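Local coordinates for cellulosome anchoring protein cohesin region (Clostridium thermocellum, PDB 4DH2) that serves as a type I cohesin module of a cellulosome anchoring protein, pairing with a dockerin module, and may bind carbohydrate, at residues D30-P35 against L113-K118; G23-A28 against K157-K162; D14-V19 against P148-L153. One frame throughout, in Å; residues are numbered along the deposited sequence.

Contact 1: residues D30-P35 against L113-K118; sequences DTVEIP and LTVRIK
Val-32 and Val-115 lie opposite each other as an antiparallel hydrogen-bonded pair, and on the inward face of the sheet Val-32 CG2 meets Val-115 CG2 at 3.8 Å. With CG1 anti to the carbonyl carbon (chi1 -61° and -50°), CG2 of each valine falls between the backbone N and the carbonyl carbon, which turns the two branches onto each other. Ile-34 extends the apolar row: its CD1 reaches 4.0 Å from Val-115 CG2, the two side chains meeting at about a right angle. Beyond them Ile-34 packs on Val-24 and Val-158, and Leu-113 on Phe-91, so Ile-34, Leu-113 and Val-115 are buried, while Val-32 remains partly exposed. The backbones are joined by five hydrogen bonds, the shortest from Ile-117 N to Asp-30 O at 2.7 Å and 168°.

The other face is far looser. Thr-31 CG2 touches Thr-114 CG2 at 3.7 Å, while Glu-33 and Thr-114 run side by side and share a water, 2.8 Å from Glu-33 OE2 and 2.6 Å from Thr-114 OG1. Arg-116 sends its guanidinium to a salt bridge with Glu-61. One apolar face turned inward and one polar face turned to solvent is the pattern of a beta-sandwich strand pair, here in the jelly-roll fold of cohesins.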
loop_
_atom_site.group_PDB
_atom_site.type_symbol
_atom_site.label_atom_id
_atom_site.label_comp_id
_atom_site.label_asym_id
_atom_site.label_seq_id
_atom_site.Cartn_x
_atom_site.Cartn_y
_atom_site.Cartn_z
ATOM N N ASP A 30 -19.885 3.184 16.977
ATOM C CA ASP A 30 -19.515 1.786 16.815
ATOM C C ASP A 30 -18.038 1.642 16.513
ATOM O O ASP A 30 -17.421 2.521 15.906
ATOM C CB ASP A 30 -20.240 1.126 15.642
ATOM C CG ASP A 30 -21.673 0.787 15.934
ATOM O OD1 ASP A 30 -22.104 0.907 17.103
ATOM O OD2 ASP A 30 -22.360 0.377 14.973
ATOM N N THR A 31 -17.485 0.515 16.917
ATOM C CA THR A 31 -16.220 0.051 16.358
ATOM C C THR A 31 -16.538 -1.107 15.451
ATOM O O THR A 31 -17.191 -2.069 15.860
ATOM C CB THR A 31 -15.236 -0.406 17.448
ATOM O OG1 THR A 31 -14.978 0.681 18.336
ATOM C CG2 THR A 31 -13.931 -0.901 16.838
ATOM N N VAL A 32 -16.069 -1.034 14.202
ATOM C CA VAL A 32 -16.439 -2.015 13.202
ATOM C C VAL A 32 -15.204 -2.363 12.362
ATOM O O VAL A 32 -14.187 -1.667 12.434
ATOM C CB VAL A 32 -17.535 -1.471 12.270
ATOM C CG1 VAL A 32 -18.805 -1.126 13.049
ATOM C CG2 VAL A 32 -17.034 -0.240 11.498
ATOM N N GLU A 33 -15.300 -3.454 11.609
ATOM C CA GLU A 33 -14.237 -3.850 10.670
ATOM C C GLU A 33 -14.658 -3.504 9.243
ATOM O O GLU A 33 -15.823 -3.679 8.885
ATOM C CB GLU A 33 -13.963 -5.337 10.774
ATOM C CG GLU A 33 -13.155 -5.680 11.996
ATOM C CD GLU A 33 -12.857 -7.156 12.117
ATOM O OE1 GLU A 33 -13.376 -7.953 11.301
ATOM O OE2 GLU A 33 -12.097 -7.505 13.041
ATOM N N ILE A 34 -13.743 -2.931 8.454
ATOM C CA ILE A 34 -13.996 -2.687 7.036
ATOM C C ILE A 34 -13.054 -3.591 6.222
ATOM O O ILE A 34 -11.842 -3.413 6.256
ATOM C CB ILE A 34 -13.745 -1.209 6.655
ATOM C CG1 ILE A 34 -14.668 -0.271 7.445
ATOM C CG2 ILE A 34 -13.962 -1.001 5.148
ATOM C CD1 ILE A 34 -14.331 1.140 7.257
ATOM N N PRO A 35 -13.609 -4.584 5.519
ATOM C CA PRO A 35 -12.793 -5.471 4.698
ATOM C C PRO A 35 -12.480 -4.794 3.378
ATOM O O PRO A 35 -13.334 -4.094 2.828
ATOM C CB PRO A 35 -13.686 -6.697 4.473
ATOM C CG PRO A 35 -14.883 -6.500 5.380
ATOM C CD PRO A 35 -15.015 -5.022 5.548
ATOM N N LEU A 113 -9.625 -3.145 8.085
ATOM C CA LEU A 113 -9.422 -1.991 8.926
ATOM C C LEU A 113 -10.328 -2.171 10.133
ATOM O O LEU A 113 -11.446 -2.628 9.973
ATOM C CB LEU A 113 -9.912 -0.752 8.223
ATOM C CG LEU A 113 -9.319 -0.500 6.837
ATOM C CD1 LEU A 113 -9.867 0.796 6.292
ATOM C CD2 LEU A 113 -7.819 -0.483 6.930
ATOM N N THR A 114 -9.860 -1.814 11.318
ATOM C CA THR A 114 -10.757 -1.720 12.463
ATOM C C THR A 114 -10.871 -0.249 12.757
ATOM O O THR A 114 -9.866 0.406 13.066
ATOM C CB THR A 114 -10.188 -2.462 13.699
ATOM O OG1 THR A 114 -9.959 -3.837 13.371
ATOM C CG2 THR A 114 -11.161 -2.375 14.887
ATOM N N VAL A 115 -12.085 0.296 12.666
ATOM C CA VAL A 115 -12.261 1.704 12.861
ATOM C C VAL A 115 -13.349 2.010 13.869
ATOM O O VAL A 115 -14.282 1.226 14.060
ATOM C CB VAL A 115 -12.621 2.410 11.554
ATOM C CG1 VAL A 115 -11.639 1.988 10.460
ATOM C CG2 VAL A 115 -14.088 2.127 11.146
ATOM N N ARG A 116 -13.233 3.176 14.487
ATOM C CA ARG A 116 -14.292 3.655 15.372
ATOM C C ARG A 116 -15.003 4.763 14.677
ATOM O O ARG A 116 -14.369 5.673 14.171
ATOM C CB ARG A 116 -13.722 4.203 16.674
ATOM C CG ARG A 116 -14.796 4.863 17.549
ATOM C CD ARG A 116 -14.201 5.630 18.708
ATOM N NE ARG A 116 -13.830 4.744 19.806
ATOM C CZ ARG A 116 -12.661 4.761 20.433
ATOM N NH1 ARG A 116 -11.716 5.625 20.088
ATOM N NH2 ARG A 116 -12.435 3.906 21.415
ATOM N N ILE A 117 -16.323 4.688 14.641
ATOM C CA ILE A 117 -17.115 5.774 14.100
ATOM C C ILE A 117 -17.384 6.794 15.196
ATOM O O ILE A 117 -17.935 6.456 16.253
ATOM C CB ILE A 117 -18.434 5.248 13.521
ATOM C CG1 ILE A 117 -18.147 4.135 12.512
ATOM C CG2 ILE A 117 -19.247 6.412 12.916
ATOM C CD1 ILE A 117 -19.377 3.479 11.967
ATOM N N LYS A 118 -16.999 8.045 14.973
ATOM C CA LYS A 118 -17.040 9.008 16.072
ATOM C C LYS A 118 -18.468 9.254 16.539
ATOM O O LYS A 118 -19.357 9.473 15.737
ATOM C CB LYS A 118 -16.308 10.301 15.707
ATOM C CG LYS A 118 -14.823 10.048 15.453
ATOM C CD LYS A 118 -13.982 11.306 15.515
ATOM C CE LYS A 118 -12.528 10.972 15.235
ATOM N NZ LYS A 118 -11.658 12.175 15.227
HETATM O O HOH W 1 -10.549 -5.932 14.799
#

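Contact 2: residues G23-A28 against K157-K162; sequences GVKAKA and KVEIEK
Backbone bonding between Val-24 and Ala-28 on one strand and Lys-157 to Glu-161 on the other follows the parallel pattern, with short segment axes 26° apart. Val-24 and Ala-26 each engage the partner strand through both N and O. Ala-26 N donates to Glu-159 O at 2.8 Å, and Ala-26 O accepts from Glu-161 N at 2.8 Å, within the carbonyl plane. The ladder frays at its start, where Val-24 N to Lys-157 O is a weak bond of 3.5 Å.

Apolar contacts gather on the face of Val-24, Val-158 and Ile-160. Val-24 CG1, held between the backbone N and the carbonyl carbon by a chi1 of 56°, faces both methyls of Val-158, with CG1 to CG1 at 3.7 Å. Further along, Ile-160 CG2 lies 4.3 Å from Ala-28 CB, and Ile-117, from strand 108-117 two places away in the sheet, packs against Ala-26.

Charged side chains occupy the opposite face. The Lys-25 chain runs alongside Glu-159, its CD 4.0 Å from Glu-159 OE1, but Lys-25 NZ stays 5.7 Å from that oxygen, too far for a salt bridge. Glu-159 makes a long, weak ion pair with Lys-129.

Parallel pairing of the first and last strands, within a sheet whose other neighbours run antiparallel, is characteristic of the cohesin jelly-roll sandwich.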
loop_
_atom_site.group_PDB
_atom_site.type_symbol
_atom_site.label_atom_id
_atom_site.label_comp_id
_atom_site.label_asym_id
_atom_site.label_seq_id
_atom_site.Cartn_x
_atom_site.Cartn_y
_atom_site.Cartn_z
ATOM N N GLY A 23 -18.495 -2.100 1.656
ATOM C CA GLY A 23 -19.305 -1.199 2.454
ATOM C C GLY A 23 -19.761 -1.769 3.784
ATOM O O GLY A 23 -19.973 -2.969 3.923
ATOM N N VAL A 24 -19.924 -0.891 4.775
ATOM C CA VAL A 24 -20.436 -1.298 6.069
ATOM C C VAL A 24 -21.529 -0.322 6.482
ATOM O O VAL A 24 -21.493 0.841 6.116
ATOM C CB VAL A 24 -19.317 -1.343 7.133
ATOM C CG1 VAL A 24 -18.625 -0.023 7.225
ATOM C CG2 VAL A 24 -19.878 -1.728 8.479
ATOM N N LYS A 25 -22.525 -0.825 7.197
ATOM C CA LYS A 25 -23.564 0.001 7.798
ATOM C C LYS A 25 -23.380 -0.113 9.299
ATOM O O LYS A 25 -23.313 -1.225 9.842
ATOM C CB LYS A 25 -24.970 -0.485 7.418
ATOM C CG LYS A 25 -25.233 -0.635 5.920
ATOM C CD LYS A 25 -26.701 -0.992 5.640
ATOM C CE LYS A 25 -26.926 -1.434 4.192
ATOM N NZ LYS A 25 -27.068 -2.920 4.063
ATOM N N ALA A 26 -23.256 1.026 9.962
ATOM C CA ALA A 26 -22.985 1.040 11.397
ATOM C C ALA A 26 -23.670 2.221 12.042
ATOM O O ALA A 26 -24.320 3.035 11.376
ATOM C CB ALA A 26 -21.489 1.115 11.654
ATOM N N LYS A 27 -23.516 2.315 13.357
ATOM C CA LYS A 27 -24.114 3.395 14.103
ATOM C C LYS A 27 -23.002 4.264 14.629
ATOM O O LYS A 27 -21.897 3.785 14.878
ATOM C CB LYS A 27 -24.953 2.835 15.256
ATOM C CG LYS A 27 -26.078 1.923 14.795
ATOM C CD LYS A 27 -26.797 1.280 15.975
ATOM C CE LYS A 27 -27.909 0.339 15.516
ATOM N NZ LYS A 27 -28.431 -0.518 16.621
ATOM N N ALA A 28 -23.291 5.538 14.831
ATOM C CA ALA A 28 -22.313 6.436 15.421
ATOM C C ALA A 28 -21.876 5.857 16.746
ATOM O O ALA A 28 -22.711 5.410 17.532
ATOM C CB ALA A 28 -22.908 7.771 15.646
ATOM N N LYS A 157 -18.101 3.152 1.061
ATOM C CA LYS A 157 -18.729 4.096 1.974
ATOM C C LYS A 157 -19.086 3.369 3.246
ATOM O O LYS A 157 -19.355 2.160 3.219
ATOM C CB LYS A 157 -20.030 4.665 1.389
ATOM C CG LYS A 157 -20.864 3.574 0.712
ATOM C CD LYS A 157 -22.331 3.908 0.593
ATOM C CE LYS A 157 -23.057 2.773 -0.129
ATOM N NZ LYS A 157 -24.437 3.130 -0.507
ATOM N N VAL A 158 -19.056 4.114 4.336
ATOM C CA VAL A 158 -19.608 3.677 5.594
ATOM C C VAL A 158 -20.905 4.454 5.752
ATOM O O VAL A 158 -20.906 5.687 5.725
ATOM C CB VAL A 158 -18.701 4.006 6.781
ATOM C CG1 VAL A 158 -19.342 3.501 8.090
ATOM C CG2 VAL A 158 -17.311 3.393 6.575
ATOM N N GLU A 159 -21.996 3.714 5.883
ATOM C CA GLU A 159 -23.290 4.305 6.156
ATOM C C GLU A 159 -23.430 4.353 7.656
ATOM O O GLU A 159 -23.213 3.346 8.328
ATOM C CB GLU A 159 -24.403 3.445 5.565
ATOM C CG GLU A 159 -25.792 3.935 5.983
ATOM C CD GLU A 159 -26.912 3.266 5.224
ATOM O OE1 GLU A 159 -26.649 2.753 4.116
ATOM O OE2 GLU A 159 -28.053 3.259 5.736
ATOM N N ILE A 160 -23.743 5.524 8.183
ATOM C CA ILE A 160 -23.743 5.748 9.612
ATOM C C ILE A 160 -25.108 6.225 10.092
ATOM O O ILE A 160 -25.627 7.247 9.623
ATOM C CB ILE A 160 -22.734 6.817 9.973
ATOM C CG1 ILE A 160 -21.366 6.485 9.389
ATOM C CG2 ILE A 160 -22.623 6.968 11.478
ATOM C CD1 ILE A 160 -20.413 7.684 9.441
ATOM N N GLU A 161 -25.698 5.479 11.016
ATOM C CA GLU A 161 -27.005 5.876 11.592
ATOM C C GLU A 161 -26.812 6.556 12.934
ATOM O O GLU A 161 -25.963 6.165 13.726
ATOM C CB GLU A 161 -27.933 4.664 11.746
ATOM C CG GLU A 161 -28.698 4.284 10.488
ATOM C CD GLU A 161 -27.834 3.593 9.444
ATOM O OE1 GLU A 161 -26.766 3.044 9.803
ATOM O OE2 GLU A 161 -28.227 3.593 8.258
ATOM N N LYS A 162 -27.623 7.569 13.198
ATOM C CA LYS A 162 -27.533 8.293 14.437
ATOM C C LYS A 162 -28.030 7.351 15.523
ATOM O O LYS A 162 -28.940 6.555 15.295
ATOM C CB LYS A 162 -28.405 9.555 14.400
ATOM C CG LYS A 162 -28.176 10.474 15.595
ATOM C CD LYS A 162 -28.996 11.760 15.530
ATOM C CE LYS A 162 -28.748 12.633 16.767
ATOM N NZ LYS A 162 -29.355 13.996 16.667
#

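Contact 3: residues D14-V19 against P148-L153; sequences DYILDV and PILAVL
Leu-150 O takes the backbone N-H of Leu-17 at 2.8 Å, the donor lying nearly in line with the carbonyl, and the CA of Ile-16 approaches the same oxygen at 3.2 Å as a CA-H...O contact. Leu-17 O in turn accepts from Val-152 N at 2.8 Å, with an almost straight N-H...O angle of 176°. Upstream of this ladder a water bridges the strands, accepting from Asp-14 N and donating to Pro-148 O.

On the outer face, Ile-16 reaches along the partner strand. With CG1 opposite the backbone N (chi1 -167°), its CD1 comes to 3.5 Å from Val-152 CG2 and also touches Leu-150 CB. Val-152 is flanked further on by Asp-18, whose OD1 rests 3.4 Å from Val-152 CB, while Asp-18 OD2 is hydrogen-bonded to Asn-40.

These are the early parts of the first and last strands of the cohesin jelly roll, paired in parallel with segment axes 27° apart.

On the inner face, Leu-17 spreads its two methyls over neighbouring residues: CD2 crosses to Ile-149 CG2 at 4.0 Å and CD1 meets Ala-151 CB. Val-19 CG2 meets the same alanine methyl close beside Leu-17 CD1, at 3.9 Å from Ala-151 CB, and Leu-153 CD2 closes on Val-19 CB at 3.6 Å. Phe-141 backs Leu-17 and Ala-151. At the strand start, the Tyr-15 ring presents its edge to Pro-148 O, and Tyr-15 OH is hydrogen-bonded to Lys-147.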
loop_
_atom_site.group_PDB
_atom_site.type_symbol
_atom_site.label_atom_id
_atom_site.label_comp_id
_atom_site.label_asym_id
_atom_site.label_seq_id
_atom_site.Cartn_x
_atom_site.Cartn_y
_atom_site.Cartn_z
ATOM N N ASP A 14 -0.767 -5.622 -19.292
ATOM C CA ASP A 14 -1.251 -6.888 -19.782
ATOM C C ASP A 14 -2.163 -7.598 -18.812
ATOM O O ASP A 14 -2.794 -8.587 -19.163
ATOM C CB ASP A 14 -0.065 -7.811 -20.085
ATOM C CG ASP A 14 0.774 -7.314 -21.218
ATOM O OD1 ASP A 14 0.327 -6.410 -21.945
ATOM O OD2 ASP A 14 1.902 -7.810 -21.408
ATOM N N TYR A 15 -2.181 -7.120 -17.569
ATOM C CA TYR A 15 -2.920 -7.787 -16.496
ATOM C C TYR A 15 -3.701 -6.767 -15.680
ATOM O O TYR A 15 -3.345 -5.587 -15.599
ATOM C CB TYR A 15 -1.978 -8.512 -15.530
ATOM C CG TYR A 15 -0.972 -9.366 -16.269
ATOM C CD1 TYR A 15 -1.369 -10.495 -16.955
ATOM C CD2 TYR A 15 0.347 -9.004 -16.305
ATOM C CE1 TYR A 15 -0.422 -11.258 -17.670
ATOM C CE2 TYR A 15 1.281 -9.751 -16.986
ATOM C CZ TYR A 15 0.900 -10.860 -17.663
ATOM O OH TYR A 15 1.888 -11.578 -18.323
ATOM N N ILE A 16 -4.737 -7.256 -15.031
ATOM C CA ILE A 16 -5.609 -6.396 -14.281
ATOM C C ILE A 16 -6.260 -7.142 -13.106
ATOM O O ILE A 16 -6.404 -8.369 -13.127
ATOM C CB ILE A 16 -6.692 -5.832 -15.266
ATOM C CG1 ILE A 16 -7.471 -4.688 -14.655
ATOM C CG2 ILE A 16 -7.625 -6.959 -15.720
ATOM C CD1 ILE A 16 -7.872 -3.618 -15.712
ATOM N N LEU A 17 -6.603 -6.387 -12.062
ATOM C CA LEU A 17 -7.466 -6.864 -10.981
ATOM C C LEU A 17 -8.350 -5.715 -10.516
ATOM O O LEU A 17 -8.231 -4.565 -10.972
ATOM C CB LEU A 17 -6.664 -7.435 -9.805
ATOM C CG LEU A 17 -5.640 -6.475 -9.191
ATOM C CD1 LEU A 17 -6.257 -5.561 -8.217
ATOM C CD2 LEU A 17 -4.521 -7.300 -8.541
ATOM N N ASP A 18 -9.258 -6.052 -9.614
ATOM C CA ASP A 18 -10.153 -5.077 -9.027
ATOM C C ASP A 18 -9.861 -4.978 -7.535
ATOM O O ASP A 18 -9.640 -6.005 -6.882
ATOM C CB ASP A 18 -11.611 -5.508 -9.204
ATOM C CG ASP A 18 -12.046 -5.476 -10.656
ATOM O OD1 ASP A 18 -12.447 -4.418 -11.124
ATOM O OD2 ASP A 18 -11.982 -6.512 -11.304
ATOM N N VAL A 19 -9.872 -3.747 -7.030
ATOM C CA VAL A 19 -9.694 -3.486 -5.614
ATOM C C VAL A 19 -10.983 -2.825 -5.105
ATOM O O VAL A 19 -11.397 -1.797 -5.644
ATOM C CB VAL A 19 -8.502 -2.555 -5.372
ATOM C CG1 VAL A 19 -8.313 -2.300 -3.913
ATOM C CG2 VAL A 19 -7.244 -3.145 -5.978
ATOM N N PRO A 148 3.630 -4.588 -14.894
ATOM C CA PRO A 148 2.544 -3.970 -14.139
ATOM C C PRO A 148 1.278 -4.791 -14.210
ATOM O O PRO A 148 0.991 -5.460 -15.212
ATOM C CB PRO A 148 2.354 -2.601 -14.830
ATOM C CG PRO A 148 3.000 -2.727 -16.150
ATOM C CD PRO A 148 4.112 -3.735 -15.992
ATOM N N ILE A 149 0.514 -4.721 -13.126
ATOM C CA ILE A 149 -0.828 -5.253 -13.074
ATOM C C ILE A 149 -1.708 -4.045 -12.740
ATOM O O ILE A 149 -1.472 -3.379 -11.744
ATOM C CB ILE A 149 -0.964 -6.293 -11.938
ATOM C CG1 ILE A 149 -0.029 -7.522 -12.180
ATOM C CG2 ILE A 149 -2.391 -6.722 -11.819
ATOM C CD1 ILE A 149 0.035 -8.467 -10.976
ATOM N N LEU A 150 -2.655 -3.696 -13.601
ATOM C CA LEU A 150 -3.529 -2.576 -13.290
ATOM C C LEU A 150 -4.531 -2.921 -12.202
ATOM O O LEU A 150 -5.027 -4.035 -12.133
ATOM C CB LEU A 150 -4.310 -2.166 -14.536
ATOM C CG LEU A 150 -3.428 -1.858 -15.727
ATOM C CD1 LEU A 150 -4.305 -1.541 -16.940
ATOM C CD2 LEU A 150 -2.520 -0.712 -15.419
ATOM N N ALA A 151 -4.892 -1.915 -11.412
ATOM C CA ALA A 151 -5.847 -2.117 -10.346
ATOM C C ALA A 151 -7.049 -1.213 -10.614
ATOM O O ALA A 151 -6.911 -0.000 -10.640
ATOM C CB ALA A 151 -5.230 -1.750 -9.008
ATOM N N VAL A 152 -8.204 -1.809 -10.851
ATOM C CA VAL A 152 -9.404 -1.016 -11.004
ATOM C C VAL A 152 -9.952 -0.742 -9.604
ATOM O O VAL A 152 -10.466 -1.646 -8.949
ATOM C CB VAL A 152 -10.466 -1.770 -11.801
ATOM C CG1 VAL A 152 -11.724 -0.864 -11.969
ATOM C CG2 VAL A 152 -9.911 -2.269 -13.143
ATOM N N LEU A 153 -9.843 0.491 -9.168
ATOM C CA LEU A 153 -10.220 0.845 -7.807
ATOM C C LEU A 153 -11.696 1.249 -7.689
ATOM O O LEU A 153 -12.229 2.047 -8.466
ATOM C CB LEU A 153 -9.371 2.006 -7.366
ATOM C CG LEU A 153 -7.852 1.801 -7.477
ATOM C CD1 LEU A 153 -7.119 3.037 -7.067
ATOM C CD2 LEU A 153 -7.395 0.613 -6.636
HETATM O O HOH W 2 1.718 -5.868 -17.843
#

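In the fold
Contacts 2 and 3 are two parts of the same parallel pairing, between strands 15-27 and 149-161; their centres are 28 Å apart, on opposite sides of the chain's centre. Contact 1 adds the next two strands across the sheet, 31-39 and 108-117, and its centre lies 9 Å from that of contact 2. Those two contacts share apolar packing: Ile-117 CG2 meets Ile-160 CG2 at 3.7 Å, and Ile-34 CD1 meets Val-158 CG2 at 3.8 Å. Contact 3 stays apart from contact 1, with nearest atoms about 8 Å away. A sulfate, probably from the crystallisation liquor, lies about 3 Å from the Asp-14 side chain. No other protein chain of the assembly touches any of the three contacts.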